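PDB 6M6T: 4-alpha-glucanotransferase from Streptococcus agalactiae, which belongs to the amylomaltase family of carbohydrate-active enzymes, also called disproportionating enzymes, and is built around a TIM barrel. Local coordinates for residues Leu10-Ser15 with Leu47-Thr52; Val100-Leu105 with Asn469-Met474; Asp257-Gly262 with Met462-Gly467. One frame throughout, in Å; residues are numbered along the deposited sequence.

Interaction 1 (Leu10-Ser15 with Leu47-Thr52); sequences LMHITS and LPLTTT
The imidazole of His12 swings across to Leu47 because its chi1 of -164° carries CG away from the backbone N, to a place beside the residue's own carbonyl carbon, and so brings the ring under Leu47 CB. Leu47 makes the other choice, chi1 -61°, which lays its CG next to its backbone N. CB sits over the middle of one imidazole face in a CH-pi contact, and Leu47 CG follows at 3.6 Å from His12 ND1. The two side chains cross at about a right angle, the leucine running over the ring. On the opposite face, displaced toward the rim, lies the backbone N of Thr14, so the chain just after His12 backs the same ring. At the edge and in the ring plane stands Leu49, whose CD2 is 3.8 Å from His12 NE2. That methyl also meets Ile13 CG1 at 4.0 Å, giving the contact a small aliphatic corner. Pro48 O lies 3.3 Å from His12 NE2, approaching obliquely. Within the loop, Ser15 N donates to His12 O at 2.8 Å, closing a turn.

The two loops follow strands 6-10 and 43-45, neighbours in the parallel sheet of the TIM barrel, and leave from their C-terminal ends, the side where barrels of this class carry their active sites. Beyond the contact, Leu49 reaches Phe195 and Trp199 of helix 182-208, and Pro48 packs on Tyr59, a residue of the glycan pocket.

Carbon over one face and at the edge of its plane, with a backbone amide over the other face, hems in the buried imidazole and probably limits its rotation.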
loop_
_atom_site.group_PDB
_atom_site.type_symbol
_atom_site.label_atom_id
_atom_site.label_comp_id
_atom_site.label_asym_id
_atom_site.label_seq_id
_atom_site.Cartn_x
_atom_site.Cartn_y
_atom_site.Cartn_z
ATOM N N LEU A 10 -7.167 7.955 6.153
ATOM C CA LEU A 10 -6.661 7.050 5.117
ATOM C C LEU A 10 -6.399 7.850 3.838
ATOM O O LEU A 10 -7.318 8.158 3.065
ATOM C CB LEU A 10 -7.628 5.897 4.863
ATOM C CG LEU A 10 -7.184 4.961 3.741
ATOM C CD1 LEU A 10 -6.126 3.972 4.229
ATOM C CD2 LEU A 10 -8.360 4.225 3.171
ATOM N N MET A 11 -5.127 8.160 3.608
ATOM C CA MET A 11 -4.724 8.919 2.430
ATOM C C MET A 11 -3.328 8.510 1.992
ATOM O O MET A 11 -2.355 8.682 2.736
ATOM C CB MET A 11 -4.735 10.413 2.688
ATOM C CG MET A 11 -5.256 11.146 1.511
ATOM S SD MET A 11 -4.697 12.831 1.502
ATOM C CE MET A 11 -5.546 13.253 0.013
ATOM N N HIS A 12 -3.214 8.034 0.768
ATOM C CA HIS A 12 -1.907 7.652 0.288
ATOM C C HIS A 12 -1.099 8.888 -0.083
ATOM O O HIS A 12 -1.643 9.908 -0.522
ATOM C CB HIS A 12 -2.030 6.723 -0.917
ATOM C CG HIS A 12 -0.770 5.986 -1.221
ATOM N ND1 HIS A 12 -0.558 5.340 -2.416
ATOM C CD2 HIS A 12 0.350 5.797 -0.483
ATOM C CE1 HIS A 12 0.638 4.773 -2.399
ATOM N NE2 HIS A 12 1.211 5.039 -1.238
ATOM N N ILE A 13 0.220 8.772 0.094
ATOM C CA ILE A 13 1.166 9.783 -0.353
ATOM C C ILE A 13 0.874 10.247 -1.775
ATOM O O ILE A 13 1.180 11.381 -2.135
ATOM C CB ILE A 13 2.587 9.215 -0.230
ATOM C CG1 ILE A 13 2.732 8.459 1.096
ATOM C CG2 ILE A 13 3.622 10.322 -0.411
ATOM C CD1 ILE A 13 3.054 9.315 2.249
ATOM N N THR A 14 0.279 9.393 -2.610
ATOM C CA THR A 14 0.064 9.836 -3.984
ATOM C C THR A 14 -1.024 10.902 -4.051
ATOM O O THR A 14 -0.963 11.788 -4.904
ATOM C CB THR A 14 -0.249 8.642 -4.914
ATOM O OG1 THR A 14 -1.632 8.264 -4.841
ATOM C CG2 THR A 14 0.603 7.464 -4.558
ATOM N N SER A 15 -1.990 10.870 -3.137
ATOM C CA SER A 15 -3.146 11.760 -3.228
ATOM C C SER A 15 -2.883 13.165 -2.682
ATOM O O SER A 15 -3.729 14.051 -2.864
ATOM C CB SER A 15 -4.347 11.140 -2.503
ATOM O OG SER A 15 -4.446 9.754 -2.740
ATOM N N LEU A 47 -0.950 3.710 1.649
ATOM C CA LEU A 47 -0.841 2.480 0.861
ATOM C C LEU A 47 0.612 2.011 0.931
ATOM O O LEU A 47 1.415 2.529 1.713
ATOM C CB LEU A 47 -1.364 2.738 -0.545
ATOM C CG LEU A 47 -2.837 3.156 -0.632
ATOM C CD1 LEU A 47 -3.428 2.641 -1.928
ATOM C CD2 LEU A 47 -3.685 2.682 0.537
ATOM N N PRO A 48 0.989 0.938 0.229
ATOM C CA PRO A 48 2.402 0.548 0.265
ATOM C C PRO A 48 3.262 1.554 -0.476
ATOM O O PRO A 48 2.833 2.196 -1.441
ATOM C CB PRO A 48 2.421 -0.821 -0.425
ATOM C CG PRO A 48 1.051 -1.305 -0.364
ATOM C CD PRO A 48 0.194 -0.093 -0.472
ATOM N N LEU A 49 4.491 1.697 -0.005
ATOM C CA LEU A 49 5.448 2.585 -0.635
ATOM C C LEU A 49 6.313 1.870 -1.667
ATOM O O LEU A 49 7.382 2.368 -2.035
ATOM C CB LEU A 49 6.309 3.238 0.440
ATOM C CG LEU A 49 5.449 3.935 1.491
ATOM C CD1 LEU A 49 6.337 4.722 2.435
ATOM C CD2 LEU A 49 4.387 4.823 0.811
ATOM N N THR A 50 5.878 0.717 -2.144
ATOM C CA THR A 50 6.733 -0.035 -3.036
ATOM C C THR A 50 6.613 0.487 -4.465
ATOM O O THR A 50 5.770 1.335 -4.790
ATOM C CB THR A 50 6.392 -1.522 -2.986
ATOM O OG1 THR A 50 4.973 -1.685 -3.110
ATOM C CG2 THR A 50 6.905 -2.158 -1.675
ATOM N N THR A 51 7.475 -0.061 -5.325
ATOM C CA THR A 51 7.559 0.337 -6.722
ATOM C C THR A 51 6.370 -0.211 -7.508
ATOM O O THR A 51 5.759 -1.214 -7.128
ATOM C CB THR A 51 8.871 -0.170 -7.318
ATOM O OG1 THR A 51 8.888 -1.602 -7.246
ATOM C CG2 THR A 51 10.075 0.385 -6.539
ATOM N N THR A 52 6.038 0.452 -8.614
ATOM C CA THR A 52 4.857 0.104 -9.384
ATOM C C THR A 52 5.220 -0.253 -10.819
ATOM O O THR A 52 6.257 0.162 -11.345
ATOM C CB THR A 52 3.863 1.251 -9.395
ATOM O OG1 THR A 52 4.366 2.279 -10.258
ATOM C CG2 THR A 52 3.697 1.811 -8.007
#

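Interaction 2 (Val100-Leu105 with Asn469-Met474); sequences VDYAGL and NWQWRM
Two hydrogen bonds tie Val100 and Tyr102 to consecutive carbonyls of the other segment. Tyr102 OH donates to Trp470 O over 2.7 Å, lying in the carbonyl plane with a C=O...donor angle of 150°. Val100 N donates to Gln471 O over 3.0 Å, with 151° at the hydrogen, from a position tilted slightly out of that carbonyl's plane. A water knits the same region together: it accepts from Tyr102 N at 2.7 Å, donates to Val100 O, and takes a weak bond from NE2 of the Gln471 side chain, which also touches Val100 O directly.

Neither segment is regular helix or strand. Residues 100-105 lead into helix 105-122, with Gly104 at its N-cap position, while residues 469-474 belong to the long loop between helices 448-451 and 481-493. The contact therefore joins two irregular excursions of the TIM-barrel chain that are hundreds of residues apart in sequence.

Gln471 CG lies 3.3 Å from Val100 O, its chain running extended past the valine backbone. Val100 CG1 lies over one face of the Tyr102 ring, toward its rim, and CG2 touches the aliphatic part of Arg473, 3.4 Å from CD, the two side chains crossing at about a right angle. A bend at chi3 (72°) then turns the guanidinium away toward Leu16 O, which accepts from NE, and Gly18 O, a weak partner of NH2. Of the Trp470 side chain, CB comes nearest Tyr102, 3.8 Å from OH; its indole leads away, with nearest atoms about 5 Å from a bound AC1 and a bound 1,5-anhydro-D-glucitol.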
loop_
_atom_site.group_PDB
_atom_site.type_symbol
_atom_site.label_atom_id
_atom_site.label_comp_id
_atom_site.label_asym_id
_atom_site.label_seq_id
_atom_site.Cartn_x
_atom_site.Cartn_y
_atom_site.Cartn_z
ATOM N N VAL A 100 -3.813 11.731 -11.217
ATOM C CA VAL A 100 -2.444 11.472 -11.647
ATOM C C VAL A 100 -2.485 10.915 -13.059
ATOM O O VAL A 100 -3.454 10.259 -13.460
ATOM C CB VAL A 100 -1.700 10.507 -10.703
ATOM C CG1 VAL A 100 -0.207 10.602 -10.953
ATOM C CG2 VAL A 100 -2.037 10.777 -9.257
ATOM N N ASP A 101 -1.434 11.195 -13.828
ATOM C CA ASP A 101 -1.193 10.545 -15.112
ATOM C C ASP A 101 0.140 9.801 -14.982
ATOM O O ASP A 101 1.218 10.380 -15.164
ATOM C CB ASP A 101 -1.192 11.540 -16.268
ATOM C CG ASP A 101 -0.799 10.891 -17.600
ATOM O OD1 ASP A 101 -1.061 9.669 -17.791
ATOM O OD2 ASP A 101 -0.213 11.600 -18.453
ATOM N N TYR A 102 0.055 8.507 -14.635
ATOM C CA TYR A 102 1.258 7.690 -14.510
ATOM C C TYR A 102 1.878 7.418 -15.868
ATOM O O TYR A 102 3.094 7.205 -15.962
ATOM C CB TYR A 102 0.943 6.359 -13.827
ATOM C CG TYR A 102 0.496 6.430 -12.378
ATOM C CD1 TYR A 102 -0.842 6.622 -12.057
ATOM C CD2 TYR A 102 1.410 6.260 -11.330
ATOM C CE1 TYR A 102 -1.260 6.677 -10.739
ATOM C CE2 TYR A 102 1.005 6.312 -10.010
ATOM C CZ TYR A 102 -0.336 6.528 -9.715
ATOM O OH TYR A 102 -0.770 6.583 -8.401
ATOM N N ALA A 103 1.056 7.401 -16.923
ATOM C CA ALA A 103 1.536 7.243 -18.291
ATOM C C ALA A 103 2.470 8.397 -18.633
ATOM O O ALA A 103 2.030 9.545 -18.779
ATOM C CB ALA A 103 0.358 7.187 -19.269
ATOM N N GLY A 104 3.762 8.115 -18.742
ATOM C CA GLY A 104 4.699 9.171 -19.044
ATOM C C GLY A 104 5.126 10.042 -17.881
ATOM O O GLY A 104 5.827 11.034 -18.101
ATOM N N LEU A 105 4.739 9.726 -16.650
ATOM C CA LEU A 105 5.324 10.463 -15.533
ATOM C C LEU A 105 6.679 9.876 -15.141
ATOM O O LEU A 105 7.595 10.609 -14.733
ATOM C CB LEU A 105 4.365 10.466 -14.349
ATOM C CG LEU A 105 4.964 11.080 -13.097
ATOM C CD1 LEU A 105 3.957 11.999 -12.461
ATOM C CD2 LEU A 105 5.362 9.982 -12.137
ATOM N N ASN A 469 -7.258 3.716 -12.049
ATOM C CA ASN A 469 -7.146 3.330 -10.652
ATOM C C ASN A 469 -5.897 3.972 -10.068
ATOM O O ASN A 469 -4.892 4.128 -10.762
ATOM C CB ASN A 469 -7.071 1.780 -10.487
ATOM C CG ASN A 469 -8.436 1.091 -10.612
ATOM O OD1 ASN A 469 -9.378 1.414 -9.898
ATOM N ND2 ASN A 469 -8.535 0.141 -11.522
ATOM N N TRP A 470 -5.962 4.320 -8.776
ATOM C CA TRP A 470 -4.860 4.942 -8.039
ATOM C C TRP A 470 -4.575 6.358 -8.532
ATOM O O TRP A 470 -3.447 6.853 -8.437
ATOM C CB TRP A 470 -3.586 4.088 -8.088
ATOM C CG TRP A 470 -3.862 2.598 -8.079
ATOM C CD1 TRP A 470 -3.844 1.757 -9.159
ATOM C CD2 TRP A 470 -4.202 1.778 -6.947
ATOM N NE1 TRP A 470 -4.153 0.477 -8.774
ATOM C CE2 TRP A 470 -4.375 0.459 -7.423
ATOM C CE3 TRP A 470 -4.380 2.029 -5.585
ATOM C CZ2 TRP A 470 -4.718 -0.608 -6.579
ATOM C CZ3 TRP A 470 -4.719 0.966 -4.746
ATOM C CH2 TRP A 470 -4.885 -0.332 -5.247
ATOM N N GLN A 471 -5.602 7.029 -9.039
ATOM C CA GLN A 471 -5.423 8.314 -9.676
ATOM C C GLN A 471 -5.960 9.482 -8.874
ATOM O O GLN A 471 -5.777 10.630 -9.295
ATOM C CB GLN A 471 -6.101 8.318 -11.046
ATOM C CG GLN A 471 -5.234 7.798 -12.134
ATOM C CD GLN A 471 -6.058 7.349 -13.288
ATOM O OE1 GLN A 471 -7.251 7.669 -13.359
ATOM N NE2 GLN A 471 -5.451 6.583 -14.195
ATOM N N TRP A 472 -6.628 9.244 -7.753
ATOM C CA TRP A 472 -7.220 10.366 -7.034
ATOM C C TRP A 472 -6.146 11.220 -6.371
ATOM O O TRP A 472 -5.254 10.712 -5.685
ATOM C CB TRP A 472 -8.207 9.882 -5.985
ATOM C CG TRP A 472 -8.941 11.010 -5.363
ATOM C CD1 TRP A 472 -9.904 11.784 -5.946
ATOM C CD2 TRP A 472 -8.769 11.511 -4.037
ATOM N NE1 TRP A 472 -10.354 12.728 -5.055
ATOM C CE2 TRP A 472 -9.671 12.585 -3.877
ATOM C CE3 TRP A 472 -7.939 11.159 -2.967
ATOM C CZ2 TRP A 472 -9.763 13.307 -2.696
ATOM C CZ3 TRP A 472 -8.029 11.882 -1.801
ATOM C CH2 TRP A 472 -8.940 12.940 -1.671
ATOM N N ARG A 473 -6.231 12.523 -6.586
ATOM C CA ARG A 473 -5.503 13.491 -5.786
ATOM C C ARG A 473 -6.507 14.483 -5.212
ATOM O O ARG A 473 -7.630 14.619 -5.703
ATOM C CB ARG A 473 -4.412 14.190 -6.617
ATOM C CG ARG A 473 -3.271 13.256 -7.020
ATOM C CD ARG A 473 -2.245 13.935 -7.894
ATOM N NE ARG A 473 -1.441 14.893 -7.142
ATOM C CZ ARG A 473 -0.955 16.031 -7.642
ATOM N NH1 ARG A 473 -1.173 16.360 -8.913
ATOM N NH2 ARG A 473 -0.246 16.840 -6.870
ATOM N N MET A 474 -6.105 15.164 -4.153
ATOM C CA MET A 474 -6.994 16.064 -3.426
ATOM C C MET A 474 -6.553 17.516 -3.594
ATOM O O MET A 474 -5.390 17.857 -3.336
ATOM C CB MET A 474 -7.026 15.695 -1.952
ATOM C CG MET A 474 -7.524 16.791 -1.048
ATOM S SD MET A 474 -6.664 16.613 0.527
ATOM C CE MET A 474 -5.020 17.040 -0.028
HETATM O O HOH W 1 -2.518 7.760 -14.998
#

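Interaction 3 (Asp257-Gly262 with Met462-Gly467). With AC1 (4,6-dideoxy-4-{[(1S,4R,5S,6S)-4,5,6-trihydroxy-3-(hydroxymethyl)cyclohex-2-en-1-yl]amino}-alpha-D-glucopyranose), chain I.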
loop_
_atom_site.group_PDB
_atom_site.type_symbol
_atom_site.label_atom_id
_atom_site.label_comp_id
_atom_site.label_asym_id
_atom_site.label_seq_id
_atom_site.Cartn_x
_atom_site.Cartn_y
_atom_site.Cartn_z
ATOM N N ASP A 257 -17.662 -13.189 -11.106
ATOM C CA ASP A 257 -16.456 -13.604 -11.809
ATOM C C ASP A 257 -15.182 -13.607 -10.958
ATOM O O ASP A 257 -14.173 -14.170 -11.397
ATOM C CB ASP A 257 -16.257 -12.760 -13.071
ATOM C CG ASP A 257 -16.507 -13.573 -14.332
ATOM O OD1 ASP A 257 -16.367 -14.809 -14.254
ATOM O OD2 ASP A 257 -16.875 -12.989 -15.376
ATOM N N GLY A 258 -15.189 -13.009 -9.773
ATOM C CA GLY A 258 -14.036 -13.151 -8.903
ATOM C C GLY A 258 -12.879 -12.272 -9.344
ATOM O O GLY A 258 -13.047 -11.295 -10.082
ATOM N N GLN A 259 -11.680 -12.634 -8.891
ATOM C CA GLN A 259 -10.511 -11.797 -9.126
ATOM C C GLN A 259 -9.308 -12.634 -9.524
ATOM O O GLN A 259 -9.003 -13.654 -8.895
ATOM C CB GLN A 259 -10.135 -10.969 -7.893
ATOM C CG GLN A 259 -10.994 -9.744 -7.648
ATOM C CD GLN A 259 -10.622 -9.054 -6.350
ATOM O OE1 GLN A 259 -9.454 -9.063 -5.946
ATOM N NE2 GLN A 259 -11.616 -8.482 -5.670
ATOM N N LEU A 260 -8.611 -12.164 -10.554
ATOM C CA LEU A 260 -7.334 -12.712 -10.985
ATOM C C LEU A 260 -6.271 -11.643 -10.754
ATOM O O LEU A 260 -6.384 -10.530 -11.286
ATOM C CB LEU A 260 -7.396 -13.133 -12.454
ATOM C CG LEU A 260 -6.123 -13.714 -13.049
ATOM C CD1 LEU A 260 -6.402 -15.100 -13.612
ATOM C CD2 LEU A 260 -5.579 -12.761 -14.116
ATOM N N TRP A 261 -5.253 -11.974 -9.952
ATOM C CA TRP A 261 -4.247 -11.005 -9.524
ATOM C C TRP A 261 -2.945 -11.072 -10.326
ATOM O O TRP A 261 -2.415 -10.028 -10.722
ATOM C CB TRP A 261 -3.950 -11.195 -8.034
ATOM C CG TRP A 261 -5.113 -10.858 -7.140
ATOM C CD1 TRP A 261 -6.286 -10.258 -7.509
ATOM C CD2 TRP A 261 -5.212 -11.097 -5.728
ATOM N NE1 TRP A 261 -7.111 -10.113 -6.413
ATOM C CE2 TRP A 261 -6.476 -10.616 -5.308
ATOM C CE3 TRP A 261 -4.356 -11.661 -4.776
ATOM C CZ2 TRP A 261 -6.903 -10.689 -3.984
ATOM C CZ3 TRP A 261 -4.786 -11.734 -3.457
ATOM C CH2 TRP A 261 -6.048 -11.249 -3.078
ATOM N N GLY A 262 -2.414 -12.270 -10.580
ATOM C CA GLY A 262 -1.229 -12.442 -11.390
ATOM C C GLY A 262 0.053 -12.676 -10.619
ATOM O O GLY A 262 1.076 -13.001 -11.236
ATOM N N MET A 462 -10.755 -0.117 -7.915
ATOM C CA MET A 462 -11.961 -0.897 -8.203
ATOM C C MET A 462 -11.459 -2.271 -8.606
ATOM O O MET A 462 -10.999 -2.454 -9.748
ATOM C CB MET A 462 -12.829 -0.291 -9.302
ATOM C CG MET A 462 -13.900 -1.257 -9.859
ATOM S SD MET A 462 -15.116 -0.538 -11.017
ATOM C CE MET A 462 -15.890 0.719 -9.990
ATOM N N PRO A 463 -11.527 -3.254 -7.710
ATOM C CA PRO A 463 -10.760 -4.491 -7.908
ATOM C C PRO A 463 -11.120 -5.200 -9.200
ATOM O O PRO A 463 -12.273 -5.186 -9.643
ATOM C CB PRO A 463 -11.127 -5.332 -6.683
ATOM C CG PRO A 463 -11.546 -4.322 -5.661
ATOM C CD PRO A 463 -12.247 -3.247 -6.427
ATOM N N ASN A 464 -10.096 -5.812 -9.804
ATOM C CA ASN A 464 -10.228 -6.652 -10.992
ATOM C C ASN A 464 -10.471 -5.836 -12.265
ATOM O O ASN A 464 -11.158 -6.292 -13.184
ATOM C CB ASN A 464 -11.327 -7.706 -10.795
ATOM C CG ASN A 464 -11.076 -8.957 -11.575
ATOM O OD1 ASN A 464 -9.998 -9.564 -11.487
ATOM N ND2 ASN A 464 -12.063 -9.348 -12.372
ATOM N N THR A 465 -9.927 -4.617 -12.315
ATOM C CA THR A 465 -9.827 -3.826 -13.538
ATOM C C THR A 465 -8.436 -3.204 -13.591
ATOM O O THR A 465 -7.649 -3.320 -12.649
ATOM C CB THR A 465 -10.905 -2.726 -13.631
ATOM O OG1 THR A 465 -10.722 -1.781 -12.572
ATOM C CG2 THR A 465 -12.327 -3.299 -13.560
ATOM N N VAL A 466 -8.122 -2.558 -14.714
ATOM C CA VAL A 466 -6.907 -1.756 -14.814
ATOM C C VAL A 466 -7.176 -0.308 -15.232
ATOM O O VAL A 466 -6.359 0.580 -14.918
ATOM C CB VAL A 466 -5.880 -2.403 -15.768
ATOM C CG1 VAL A 466 -4.477 -1.859 -15.475
ATOM C CG2 VAL A 466 -5.892 -3.928 -15.638
ATOM N N GLY A 467 -8.281 -0.019 -15.911
ATOM C CA GLY A 467 -8.617 1.357 -16.212
ATOM C C GLY A 467 -8.795 2.240 -14.985
ATOM O O GLY A 467 -9.557 1.907 -14.061
HETATM C C1 AC1 I . -5.070 -5.545 -6.257
HETATM O O2 AC1 I . -7.430 -5.533 -6.959
HETATM C C2 AC1 I . -6.074 -5.337 -7.408
HETATM C C4A AC1 I . -3.553 -8.100 -13.746
HETATM C C3 AC1 I . -5.800 -6.249 -8.568
HETATM O O3 AC1 I . -6.767 -5.911 -9.549
HETATM C C4 AC1 I . -4.353 -6.016 -9.068
HETATM N N4A AC1 I . -3.936 -6.744 -10.305
HETATM C C5 AC1 I . -3.475 -6.417 -7.895
HETATM O O5 AC1 I . -3.709 -5.513 -6.793
HETATM C C6 AC1 I . -2.009 -6.348 -8.312
HETATM C C1B AC1 I . -4.129 -6.081 -11.624
HETATM C C2B AC1 I . -5.190 -6.868 -12.374
HETATM O O2B AC1 I . -6.378 -6.972 -11.585
HETATM C C3B AC1 I . -4.617 -8.268 -12.650
HETATM O O3B AC1 I . -5.655 -9.175 -13.080
HETATM O O4 AC1 I . -2.850 -9.344 -14.040
HETATM C C5B AC1 I . -2.659 -7.061 -13.415
HETATM C C7B AC1 I . -2.955 -6.085 -12.420
HETATM C C6B AC1 I . -1.354 -7.016 -14.247
HETATM O O6B AC1 I . -1.126 -8.291 -14.886
#
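The side chain of Asn464 runs past Gln259 and ends at the Leu260 amide. Its CB rests 3.8 Å from Gln259 CG, the two chains sliding past each other in opposite directions with their amide planes 26° apart. A chi1 of -151° then places CG beside the residue's own carbonyl carbon, close to the plane of the Gly258-Gln259 peptide and 3.4 Å from Gly258 O. At the tip the two branches differ. OD1 accepts the amide of Leu260 at 3.1 Å along a fairly straight N-H (161°), although the donor stands well out of the carboxamide plane. ND2 comes near Gly258 O, but at an angle too poor for a hydrogen bond.

Strand 259-264 is an edge strand of a four-stranded antiparallel sheet: Gln259 and Trp261 bond through their backbones to Val249 and Ala247 of strand 245-249, while the Leu260 amide between them faces the loop and finds Asn464. Gln259 is itself steadied by Trp261, whose NE1 donates to OE1 at 2.6 Å, practically in the indole plane and on a lone pair of the acceptor. This is consistent with OE1 facing the indole, with NE2 then toward Pro463 CB, 3.3 Å away.

Leu260, Trp261, Pro463 and Asn464 line one glycan pocket, while Gln259 belongs to a second. Asn464 N gives a weak bond to AC1 O3 at 3.3 Å, and Trp261 O is a weak partner of AC1 O4. The Leu260 O to AC1 O3B approach is too short to be trusted in detail.

A side-chain carboxamide thus takes up one backbone N-H of the edge strand, as a neighbouring strand otherwise might, which is consistent with holding the Asn464 amide toward AC1.

Interactions 1 and 2 are buried and adjoining: Ser15 O probably accepts from Met474 N (2.9 Å), and Met11 packs on Trp472, so segment 469-474 lies against the loop after the first barrel strand. Interaction 3 is nearer the surface, at the pocket, and is nested within the chain loop that interaction 2 closes. The loop between helices 448-451 and 481-493 supplies one segment to each of interactions 2 and 3, whose segments approach where Asn469 OD1 meets Met462 N. Chemistry changes with place: largely apolar contact round an imidazole in interaction 1, backbone carbonyls, a phenol and water in interaction 2, and carboxamides beside a sugar in interaction 3.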